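Local coordinates for ASCH domain-containing protein (Pyrococcus horikoshii, PDB 2Z0T), which is of unknown function but carries an ASCH domain of the PUA-like fold and probably binds RNA, at residues A[58-63]-A[93-98]. Sequence-based numbering, arbitrary orientation.
Sequences SSFKEM and EREKKY
Ser58 meets Glu95 through a shared water rather than directly: one water sits between Ser58 O, 2.8 Å away, and Glu95 O, bridging the two carbonyls and tying the loop to the backbone of helix 92-98. At Ser59, the N-cap of helix 60-67, the side chain is busy with its own helix, OG accepting from Glu62 N at 3.2 Å. That leaves CB to lie against the carboxylate, 3.2 Å from Glu95 OE2. The one direct hydrogen bond between the segments comes next, from Phe60 N to Glu95 OE2, at 2.9 Å and nearly straight (164° at the hydrogen). The amide reaches OE2 on its anti side, tilted 33° out of the carboxylate plane. Glu95 gets there because CG stands anti to the backbone N (chi1 -178°) and the chain runs on extended, sending the carboxylate straight across to the first turn of the other helix. On its way it runs obliquely past the Phe60 ring, Glu95 CD lying 3.5 Å from Phe60 CD2. At Lys61 a second water takes up the backbone N-H and donates to Glu95 OE2 at 2.6 Å, so this oxygen meets two successive amides at the helix start, one directly and one through the water; their partial positive charge probably favours the carboxylate. Glu95 OE1 turns to cations instead, forming a salt bridge with Arg87 and another with Lys96 NZ, whose hydrogen bond is weak. An alanine in place of Glu95 would probably leave Phe60 N without this acceptor and Arg87 without this charged mate, and uncover one flank of the ring. Phe60 itself stacks on Tyr86 of helix 79-87 and reaches Leu26 of strand 22-26, while Phe60 and Glu95 both touch Val100, where strand 100-107 follows helix 92-98 into the sheet.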
loop_
_atom_site.group_PDB
_atom_site.type_symbol
_atom_site.label_atom_id
_atom_site.label_comp_id
_atom_site.label_asym_id
_atom_site.label_seq_id
_atom_site.Cartn_x
_atom_site.Cartn_y
_atom_site.Cartn_z
ATOM N N SER A 58 -6.398 11.864 1.734
ATOM C CA SER A 58 -7.230 11.983 2.920
ATOM C C SER A 58 -8.045 10.711 3.150
ATOM O O SER A 58 -8.562 10.494 4.244
ATOM C CB SER A 58 -8.182 13.177 2.784
ATOM O OG SER A 58 -9.144 12.935 1.774
ATOM N N SER A 59 -8.154 9.869 2.124
ATOM C CA SER A 59 -8.933 8.639 2.242
ATOM C C SER A 59 -8.511 7.556 1.258
ATOM O O SER A 59 -7.816 7.823 0.275
ATOM C CB SER A 59 -10.419 8.941 2.023
ATOM O OG SER A 59 -10.671 9.266 0.665
ATOM N N PHE A 60 -8.947 6.328 1.526
ATOM C CA PHE A 60 -8.638 5.208 0.651
ATOM C C PHE A 60 -9.355 5.393 -0.682
ATOM O O PHE A 60 -8.828 5.046 -1.733
ATOM C CB PHE A 60 -9.064 3.891 1.309
ATOM C CG PHE A 60 -8.171 3.474 2.446
ATOM C CD1 PHE A 60 -6.841 3.136 2.210
ATOM C CD2 PHE A 60 -8.647 3.448 3.753
ATOM C CE1 PHE A 60 -5.994 2.780 3.261
ATOM C CE2 PHE A 60 -7.810 3.096 4.813
ATOM C CZ PHE A 60 -6.479 2.762 4.565
ATOM N N LYS A 61 -10.562 5.946 -0.628
ATOM C CA LYS A 61 -11.338 6.195 -1.837
ATOM C C LYS A 61 -10.555 7.100 -2.793
ATOM O O LYS A 61 -10.378 6.770 -3.966
ATOM C CB LYS A 61 -12.675 6.847 -1.470
ATOM C CG LYS A 61 -13.549 7.241 -2.657
ATOM C CD LYS A 61 -14.878 7.809 -2.173
ATOM C CE LYS A 61 -15.742 8.306 -3.326
ATOM N NZ LYS A 61 -15.147 9.495 -4.002
ATOM N N GLU A 62 -10.083 8.234 -2.287
ATOM C CA GLU A 62 -9.325 9.174 -3.109
ATOM C C GLU A 62 -8.010 8.583 -3.600
ATOM O O GLU A 62 -7.615 8.797 -4.745
ATOM C CB GLU A 62 -9.063 10.465 -2.333
ATOM C CG GLU A 62 -10.323 11.283 -2.111
ATOM C CD GLU A 62 -10.051 12.602 -1.426
ATOM O OE1 GLU A 62 -9.264 13.404 -1.972
ATOM O OE2 GLU A 62 -10.628 12.838 -0.344
ATOM N N MET A 63 -7.334 7.836 -2.732
ATOM C CA MET A 63 -6.077 7.204 -3.107
ATOM C C MET A 63 -6.316 6.242 -4.272
ATOM O O MET A 63 -5.583 6.258 -5.258
ATOM C CB MET A 63 -5.484 6.455 -1.905
ATOM C CG MET A 63 -4.126 5.801 -2.161
ATOM S SD MET A 63 -4.250 4.129 -2.837
ATOM C CE MET A 63 -4.814 3.254 -1.375
ATOM N N GLU A 93 -12.132 5.742 11.881
ATOM C CA GLU A 93 -11.541 6.715 12.794
ATOM C C GLU A 93 -10.048 6.895 12.524
ATOM O O GLU A 93 -9.541 8.018 12.522
ATOM C CB GLU A 93 -11.761 6.296 14.249
ATOM C CG GLU A 93 -13.167 6.571 14.760
ATOM C CD GLU A 93 -13.521 8.049 14.722
ATOM O OE1 GLU A 93 -12.760 8.858 15.295
ATOM O OE2 GLU A 93 -14.560 8.401 14.125
ATOM N N ARG A 94 -9.343 5.790 12.290
ATOM C CA ARG A 94 -7.911 5.855 12.008
ATOM C C ARG A 94 -7.663 6.514 10.654
ATOM O O ARG A 94 -6.726 7.297 10.500
ATOM C CB ARG A 94 -7.299 4.449 12.029
ATOM C CG ARG A 94 -7.154 3.859 13.425
ATOM C CD ARG A 94 -6.951 2.349 13.375
ATOM N NE ARG A 94 -5.661 1.956 12.821
ATOM C CZ ARG A 94 -5.358 0.717 12.440
ATOM N NH1 ARG A 94 -6.260 -0.251 12.545
ATOM N NH2 ARG A 94 -4.148 0.442 11.969
ATOM N N GLU A 95 -8.509 6.195 9.678
ATOM C CA GLU A 95 -8.388 6.761 8.339
ATOM C C GLU A 95 -8.504 8.283 8.410
ATOM O O GLU A 95 -7.703 9.008 7.822
ATOM C CB GLU A 95 -9.482 6.193 7.426
ATOM C CG GLU A 95 -9.415 6.681 5.984
ATOM C CD GLU A 95 -10.504 6.092 5.112
ATOM O OE1 GLU A 95 -11.327 5.307 5.632
ATOM O OE2 GLU A 95 -10.543 6.415 3.903
ATOM N N LYS A 96 -9.503 8.764 9.140
ATOM C CA LYS A 96 -9.717 10.199 9.293
ATOM C C LYS A 96 -8.598 10.869 10.091
ATOM O O LYS A 96 -8.214 12.005 9.808
ATOM C CB LYS A 96 -11.066 10.457 9.978
ATOM C CG LYS A 96 -12.282 10.317 9.063
ATOM C CD LYS A 96 -12.319 8.966 8.363
ATOM C CE LYS A 96 -13.584 8.781 7.537
ATOM N NZ LYS A 96 -13.595 7.464 6.832
ATOM N N LYS A 97 -8.070 10.160 11.082
ATOM C CA LYS A 97 -7.008 10.690 11.930
ATOM C C LYS A 97 -5.632 10.802 11.271
ATOM O O LYS A 97 -4.919 11.792 11.466
ATOM C CB LYS A 97 -6.875 9.826 13.189
ATOM C CG LYS A 97 -5.738 10.241 14.108
ATOM C CD LYS A 97 -5.568 9.261 15.255
ATOM C CE LYS A 97 -4.432 9.675 16.175
ATOM N NZ LYS A 97 -4.236 8.687 17.276
ATOM N N TYR A 98 -5.263 9.795 10.488
ATOM C CA TYR A 98 -3.945 9.760 9.851
ATOM C C TYR A 98 -3.867 10.062 8.362
ATOM O O TYR A 98 -2.846 10.556 7.879
ATOM C CB TYR A 98 -3.310 8.385 10.069
ATOM C CG TYR A 98 -3.077 8.018 11.510
ATOM C CD1 TYR A 98 -2.120 8.682 12.273
ATOM C CD2 TYR A 98 -3.811 6.996 12.114
ATOM C CE1 TYR A 98 -1.895 8.339 13.604
ATOM C CE2 TYR A 98 -3.596 6.646 13.446
ATOM C CZ TYR A 98 -2.638 7.320 14.183
ATOM O OH TYR A 98 -2.420 6.976 15.497
HETATM O O HOH W 1 -8.027 11.711 6.732
HETATM O O HOH W 2 -12.014 5.645 1.854
#